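Local coordinates for nitrilotriacetate monooxygenase component B (PDB 3BPK), which probably binds FMN and acts as the flavin reductase-like component of a nitrilotriacetate monooxygenase, at residues Ala45-Phe50 against Lys72-Asn77; Glu169-Lys174 against Glu180-Ile185; Pro184-Arg187 against Tyr193-Leu196. All blocks are in the same frame, centred on the assembly; numbering follows the deposited sequence. Where two conformers were deposited one is given.

Contact 1 (Ala45-Phe50 against Lys72-Asn77); sequences APYSYF and KDTSRN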
# COMPACT_ATOMS: atom_id res chain seq x y z
N ALA B 45 -3.32 9.33 13.93
CA ALA B 45 -2.47 8.13 14.07
C ALA B 45 -1.85 7.76 12.74
O ALA B 45 -2.40 8.10 11.70
CB ALA B 45 -3.29 6.97 14.59
N PRO B 46 -0.67 7.11 12.77
CA PRO B 46 -0.02 6.65 11.57
C PRO B 46 -0.44 5.23 11.19
O PRO B 46 -0.62 4.38 12.08
CB PRO B 46 1.48 6.64 11.97
CG PRO B 46 1.44 6.34 13.44
CD PRO B 46 0.16 6.90 13.98
N TYR B 47 -0.53 5.00 9.88
CA TYR B 47 -0.91 3.69 9.31
C TYR B 47 -0.02 3.39 8.12
O TYR B 47 -0.07 4.15 7.13
CB TYR B 47 -2.38 3.72 8.83
CG TYR B 47 -3.32 3.97 9.99
CD1 TYR B 47 -3.67 2.91 10.85
CD2 TYR B 47 -3.76 5.26 10.32
CE1 TYR B 47 -4.49 3.12 11.95
CE2 TYR B 47 -4.58 5.47 11.44
CZ TYR B 47 -4.94 4.41 12.25
OH TYR B 47 -5.72 4.63 13.37
N SER B 48 0.77 2.30 8.17
CA SER B 48 1.61 1.98 7.04
C SER B 48 0.95 1.07 6.00
O SER B 48 1.55 0.79 4.96
CB SER B 48 2.94 1.38 7.50
OG SER B 48 2.75 0.01 7.90
N TYR B 49 -0.29 0.61 6.28
CA TYR B 49 -0.99 -0.23 5.29
C TYR B 49 -1.78 0.72 4.40
O TYR B 49 -3.01 0.80 4.44
CB TYR B 49 -1.90 -1.29 5.92
CG TYR B 49 -1.24 -2.30 6.81
CD1 TYR B 49 0.14 -2.30 7.09
CD2 TYR B 49 -2.04 -3.25 7.45
CE1 TYR B 49 0.69 -3.23 7.97
CE2 TYR B 49 -1.49 -4.19 8.30
CZ TYR B 49 -0.14 -4.19 8.55
OH TYR B 49 0.43 -5.13 9.41
N PHE B 50 -1.02 1.45 3.58
CA PHE B 50 -1.50 2.64 2.86
C PHE B 50 -1.03 2.56 1.40
O PHE B 50 0.13 2.25 1.10
CB PHE B 50 -0.77 3.82 3.51
CG PHE B 50 -0.92 5.16 2.81
CD1 PHE B 50 -2.15 5.61 2.32
CD2 PHE B 50 0.19 6.02 2.78
CE1 PHE B 50 -2.25 6.91 1.76
CE2 PHE B 50 0.09 7.29 2.24
CZ PHE B 50 -1.12 7.74 1.75
N LYS B 72 -11.34 0.61 15.55
CA LYS B 72 -10.47 1.60 16.19
C LYS B 72 -11.08 2.99 15.98
O LYS B 72 -11.94 3.16 15.10
CB LYS B 72 -9.05 1.54 15.58
CG LYS B 72 -8.10 0.68 16.42
CD LYS B 72 -6.80 0.32 15.71
CE LYS B 72 -6.07 -0.78 16.51
NZ LYS B 72 -4.61 -0.84 16.26
N ASP B 73 -10.64 3.97 16.77
CA ASP B 73 -11.14 5.34 16.68
C ASP B 73 -11.12 5.87 15.24
O ASP B 73 -12.10 6.47 14.76
CB ASP B 73 -10.28 6.26 17.56
CG ASP B 73 -10.59 6.14 19.05
OD1 ASP B 73 -11.62 5.54 19.41
OD2 ASP B 73 -9.79 6.65 19.85
N THR B 74 -10.00 5.66 14.56
CA THR B 74 -9.88 6.25 13.21
C THR B 74 -11.00 5.75 12.29
O THR B 74 -11.61 6.55 11.56
CB THR B 74 -8.49 5.96 12.59
OG1 THR B 74 -7.48 6.60 13.39
CG2 THR B 74 -8.41 6.42 11.13
N SER B 75 -11.29 4.44 12.31
CA SER B 75 -12.36 3.90 11.46
C SER B 75 -13.74 4.35 11.88
O SER B 75 -14.59 4.71 11.04
CB SER B 75 -12.31 2.37 11.46
OG SER B 75 -11.06 2.02 10.94
N ARG B 76 -14.00 4.29 13.20
CA ARG B 76 -15.27 4.80 13.74
C ARG B 76 -15.52 6.24 13.32
O ARG B 76 -16.61 6.60 12.87
CB ARG B 76 -15.31 4.77 15.27
CG ARG B 76 -15.56 3.44 15.88
CD ARG B 76 -16.25 3.62 17.23
NE ARG B 76 -15.47 4.40 18.20
CZ ARG B 76 -14.60 3.88 19.08
NH1 ARG B 76 -13.95 4.66 19.94
NH2 ARG B 76 -14.37 2.56 19.08
N ASN B 77 -14.50 7.08 13.49
CA ASN B 77 -14.63 8.51 13.19
C ASN B 77 -14.80 8.74 11.68
O ASN B 77 -15.57 9.60 11.27
CB ASN B 77 -13.36 9.25 13.61
CG ASN B 77 -13.14 9.26 15.12
OD1 ASN B 77 -14.02 8.92 15.93
ND2 ASN B 77 -11.95 9.68 15.51
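Y47 and T74 reach for each other from opposite directions and meet through their hydroxyls, the one polar link between the strand end 45-47 and the first turn of the helix that starts at D73. Y47 OH and T74 OG1 lie 2.6 Å apart in a short hydrogen bond in which either oxygen could be the donor. T74 OG1 sits at the edge of the tyrosine ring, near its plane. The threonine hydroxyl is placed there by its first torsion, which sets OG1 anti to the carbonyl carbon (chi1 -63°), with CG2 anti to the backbone N.

Apolar contact around this bond is thin. T74 CG2 comes within 4.0 Å of Y47 CE2, and the methyl of A45 stands 4.4 Å from T74 OG1. The body of the Y47 ring leans on V62 and V64 of strand 59-65 and on V33 of strand 28-36, and T74 also packs on V33, so V33 is common to both hydroxyl bearers.

Two backbone bonds lie within the helix. K72 is its N-cap residue, and its carbonyl oxygen accepts the bond from R76 N at 3.0 Å, while N77 N binds D73 O. A separate tie leaves the helix farther along, where N77 ND2 is bonded to S35 OG and N43 OD1, a second polar connection between this helix and the sheet.

With only 121 Å² buried between the segments, the chemistry is that of a single polar clasp set among valines: the tyrosine spans the gap from strand to helix, and the bond gives each hydroxyl a partner where T74 is buried.

Contact 2 (Glu169-Lys174 against Glu180-Ile185); sequences EHLYEK and EGLKPI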
# COMPACT_ATOMS: atom_id res chain seq x y z
N GLU B 169 4.44 24.65 -1.86
CA GLU B 169 4.80 25.18 -3.16
C GLU B 169 6.24 24.79 -3.52
O GLU B 169 6.52 24.50 -4.69
CB GLU B 169 4.62 26.71 -3.23
CG GLU B 169 4.82 27.30 -4.65
CD GLU B 169 6.28 27.65 -5.00
OE1 GLU B 169 7.18 27.61 -4.13
OE2 GLU B 169 6.53 27.98 -6.19
N HIS B 170 7.13 24.74 -2.52
CA HIS B 170 8.53 24.39 -2.82
C HIS B 170 8.74 22.97 -3.33
O HIS B 170 9.82 22.68 -3.88
CB HIS B 170 9.48 24.67 -1.64
CG HIS B 170 9.33 23.71 -0.50
ND1 HIS B 170 8.38 23.87 0.49
CD2 HIS B 170 9.99 22.57 -0.20
CE1 HIS B 170 8.47 22.87 1.35
NE2 HIS B 170 9.44 22.07 0.95
N LEU B 171 7.74 22.10 -3.13
CA LEU B 171 7.81 20.70 -3.59
C LEU B 171 7.21 20.48 -4.97
O LEU B 171 7.39 19.43 -5.59
CB LEU B 171 7.04 19.77 -2.61
CG LEU B 171 7.64 19.70 -1.21
CD1 LEU B 171 6.80 18.80 -0.31
CD2 LEU B 171 9.09 19.22 -1.28
N TYR B 172 6.47 21.46 -5.46
CA TYR B 172 5.64 21.24 -6.63
C TYR B 172 6.31 21.85 -7.85
O TYR B 172 6.75 23.01 -7.79
CB TYR B 172 4.29 21.90 -6.38
CG TYR B 172 3.27 21.72 -7.47
CD1 TYR B 172 2.25 20.77 -7.35
CD2 TYR B 172 3.31 22.51 -8.62
CE1 TYR B 172 1.30 20.62 -8.33
CE2 TYR B 172 2.36 22.36 -9.61
CZ TYR B 172 1.34 21.43 -9.46
OH TYR B 172 0.39 21.28 -10.45
N GLU B 173 6.43 21.07 -8.92
CA GLU B 173 7.05 21.55 -10.16
C GLU B 173 6.39 20.90 -11.36
O GLU B 173 6.52 19.69 -11.57
CB GLU B 173 8.57 21.27 -10.14
CG GLU B 173 9.29 21.39 -11.51
CD GLU B 173 9.43 22.82 -11.99
OE1 GLU B 173 10.54 23.18 -12.46
OE2 GLU B 173 8.45 23.58 -11.91
N LYS B 174 5.67 21.70 -12.16
CA LYS B 174 5.02 21.22 -13.37
C LYS B 174 4.14 20.00 -13.08
O LYS B 174 4.12 19.03 -13.86
CB LYS B 174 6.06 20.88 -14.44
CG LYS B 174 6.89 22.08 -14.91
CD LYS B 174 7.67 21.69 -16.16
CE LYS B 174 9.13 21.45 -15.87
NZ LYS B 174 9.95 22.61 -16.41
N GLU B 180 13.07 14.23 -3.37
CA GLU B 180 14.15 14.52 -2.42
C GLU B 180 13.86 15.74 -1.54
O GLU B 180 14.38 15.83 -0.43
CB GLU B 180 15.52 14.67 -3.10
CG GLU B 180 16.43 13.43 -2.93
CD GLU B 180 16.66 13.03 -1.46
OE1 GLU B 180 16.51 11.82 -1.15
OE2 GLU B 180 16.95 13.91 -0.60
N GLY B 181 13.04 16.67 -2.01
CA GLY B 181 12.61 17.77 -1.15
C GLY B 181 11.58 17.33 -0.12
O GLY B 181 11.55 17.82 1.00
N LEU B 182 10.73 16.37 -0.51
CA LEU B 182 9.71 15.83 0.39
C LEU B 182 10.30 15.05 1.56
O LEU B 182 9.84 15.19 2.70
CB LEU B 182 8.77 14.93 -0.40
CG LEU B 182 7.63 14.25 0.39
CD1 LEU B 182 6.67 15.26 1.12
CD2 LEU B 182 6.84 13.30 -0.53
N LYS B 183 11.31 14.22 1.29
CA LYS B 183 11.92 13.36 2.32
C LYS B 183 10.87 12.48 3.01
O LYS B 183 10.71 12.47 4.24
CB LYS B 183 12.73 14.16 3.33
CG LYS B 183 13.89 14.89 2.67
CD LYS B 183 14.76 15.59 3.67
CE LYS B 183 16.18 15.77 3.11
NZ LYS B 183 16.22 16.39 1.73
N PRO B 184 10.15 11.70 2.20
CA PRO B 184 9.10 10.86 2.79
C PRO B 184 9.73 9.80 3.69
O PRO B 184 10.88 9.39 3.46
CB PRO B 184 8.47 10.22 1.57
CG PRO B 184 9.64 10.12 0.55
CD PRO B 184 10.32 11.48 0.75
N ILE B 185 8.99 9.39 4.72
CA ILE B 185 9.46 8.25 5.54
C ILE B 185 8.61 7.00 5.28
O ILE B 185 7.42 7.09 4.91
CB ILE B 185 9.55 8.60 7.05
CG1 ILE B 185 8.20 8.94 7.62
CG2 ILE B 185 10.59 9.71 7.33
CD1 ILE B 185 7.55 7.76 8.27
O HOH W 1 10.39 19.83 2.44
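L171 drives its two methyls against the C-terminal end of helix 179-182, and the close part of the contact lies there. CD2 is 3.3 Å from G181 C and 3.4 Å from L182 N, pressed against the peptide that joins the two residues. The approach is to bare backbone: L171 CD2 lies directly on the main chain of G181, which has no side chain in the way. The other branch turns to the leucine of the helix, L171 CD1 meeting L182 CD1 at 3.8 Å, with the two side chains crossing at about a right angle. In L182, with CG anti to the backbone N (chi1 179°), it is CD1 that meets L171.

The solvent side is joined more loosely. Here H170, an exposed residue, reaches G181 through a water: the water lies in the plane of the imidazole at its edge, 2.9 Å from H170 NE2, and donates to G181 O at 2.7 Å. L171 CG lies over one face of the same imidazole, toward the rim, so the leucine backs the ring that holds the water. Farther out, K183 folds back on the helix, NZ donating to E180 O at 2.9 Å, nearly in line with the carbonyl, with a weak salt bridge to E180 OE2.

K183 leaves the helix with positive phi (56°), and the chain turns there into P184. The arrangement is that of a short 3-10 turn, 169-171, which leads into a small hairpin, 172-173 with 176-177, and packs on the one-turn helix that follows, at the periphery of the chain, about 19 Å from the chain's centre to that of the contact.

Contact 3 (Pro184-Arg187 against Tyr193-Leu196); sequences PISR and YAKL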
# COMPACT_ATOMS: atom_id res chain seq x y z
N PRO B 184 10.15 11.70 2.20
CA PRO B 184 9.10 10.86 2.79
C PRO B 184 9.73 9.80 3.69
O PRO B 184 10.88 9.39 3.46
CB PRO B 184 8.47 10.22 1.57
CG PRO B 184 9.64 10.12 0.55
CD PRO B 184 10.32 11.48 0.75
N ILE B 185 8.99 9.39 4.72
CA ILE B 185 9.46 8.25 5.54
C ILE B 185 8.61 7.00 5.28
O ILE B 185 7.42 7.09 4.91
CB ILE B 185 9.55 8.60 7.05
CG1 ILE B 185 8.20 8.94 7.62
CG2 ILE B 185 10.59 9.71 7.33
CD1 ILE B 185 7.55 7.76 8.27
N SER B 186 9.24 5.84 5.46
CA SER B 186 8.53 4.59 5.25
C SER B 186 8.75 3.66 6.42
O SER B 186 9.67 3.84 7.20
CB SER B 186 8.97 3.93 3.94
OG SER B 186 10.39 3.79 3.90
N ARG B 187 7.89 2.66 6.53
CA ARG B 187 7.93 1.69 7.63
C ARG B 187 8.51 0.35 7.16
O ARG B 187 8.20 -0.14 6.06
CB ARG B 187 6.53 1.48 8.18
CG ARG B 187 6.47 0.67 9.45
CD ARG B 187 6.79 1.42 10.71
NE ARG B 187 6.70 0.49 11.83
CZ ARG B 187 5.59 0.21 12.53
NH1 ARG B 187 4.42 0.82 12.25
NH2 ARG B 187 5.64 -0.68 13.53
N TYR B 193 12.15 2.15 10.61
CA TYR B 193 11.66 2.97 9.51
C TYR B 193 12.77 3.14 8.49
O TYR B 193 13.91 2.68 8.72
CB TYR B 193 11.20 4.31 10.05
CG TYR B 193 9.99 4.17 10.95
CD1 TYR B 193 8.74 4.67 10.56
CD2 TYR B 193 10.09 3.51 12.19
CE1 TYR B 193 7.64 4.52 11.38
CE2 TYR B 193 8.99 3.35 13.00
CZ TYR B 193 7.77 3.86 12.60
OH TYR B 193 6.68 3.70 13.43
N ALA B 194 12.47 3.78 7.36
CA ALA B 194 13.50 4.04 6.37
C ALA B 194 13.27 5.40 5.71
O ALA B 194 12.14 5.77 5.43
CB ALA B 194 13.55 2.94 5.33
N LYS B 195 14.36 6.13 5.49
CA LYS B 195 14.34 7.34 4.66
C LYS B 195 14.24 6.91 3.20
O LYS B 195 14.35 5.71 2.90
CB LYS B 195 15.62 8.15 4.87
CG LYS B 195 15.85 8.51 6.30
CD LYS B 195 17.12 9.32 6.43
CE LYS B 195 17.47 9.43 7.90
NZ LYS B 195 18.64 10.34 8.03
N LEU B 196 14.05 7.87 2.29
CA LEU B 196 13.91 7.58 0.89
C LEU B 196 15.26 7.08 0.38
O LEU B 196 16.31 7.70 0.64
CB LEU B 196 13.47 8.83 0.10
CG LEU B 196 13.21 8.63 -1.40
CD1 LEU B 196 12.07 7.61 -1.67
CD2 LEU B 196 12.92 9.97 -2.05
O HOH W 2 13.36 10.47 3.23
O HOH W 3 11.02 6.53 2.75
O HOH W 4 13.08 3.47 1.89
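The phenol ring of Y193 carries the side chain of R187 over one face: CD lies 3.5 Å from the ring centroid and 25° off the normal, a CH-pi contact shifted toward the CZ side. The guanidinium follows beyond it, its plane only 14° from that of the ring, with Y193 OH over one of its faces. A bend at chi2 (81°) in R187 lays the chain over the phenol. The far end is held outside the segments, where R187 NH2 is bonded to G190 O. I185 CD1 touches the ring obliquely, 4.0 Å from Y193 CD1.

The backbones pair as antiparallel strands. S186 and A194 form a hydrogen-bonded pair, S186 N to A194 O at 2.9 Å in the carbonyl plane and A194 N to S186 O at 2.8 Å with the donor tilted from that plane; R187 and Y193 make the next, non-hydrogen-bonded pair. The second subunit continues the sheet by pairing with Y193 and A194.

Toward P184 the two segments separate and water takes over. One water accepts from L196 N and donates to P184 O; another donates to both P184 O and A194 O. Alongside, the proline ring rests on L196, CG to CB 4.1 Å.

Direct bonds thus hold this hairpin at S186 and A194, and give way to water bridges between P184 and L196.

How the contacts relate
Contacts 2 and 3 follow directly on one another: P184 and I185 belong to both, helix 179-182 leads into strand 186-187, and E180 OE1 touches L196 CD2 at 4.1 Å. Their centres are 15 Å apart. Contact 1 precedes both in the chain and meets contact 3 where S48 CB packs against R187 CB at 3.7 Å; both reach the same antiparallel sheet, with centres 19 Å apart. Contacts 1 and 2 do not touch, their nearest atoms being about 7 Å apart and their centres 25 Å. All three also reach the second subunit, so these parts of the fold lie close to the dimer interface.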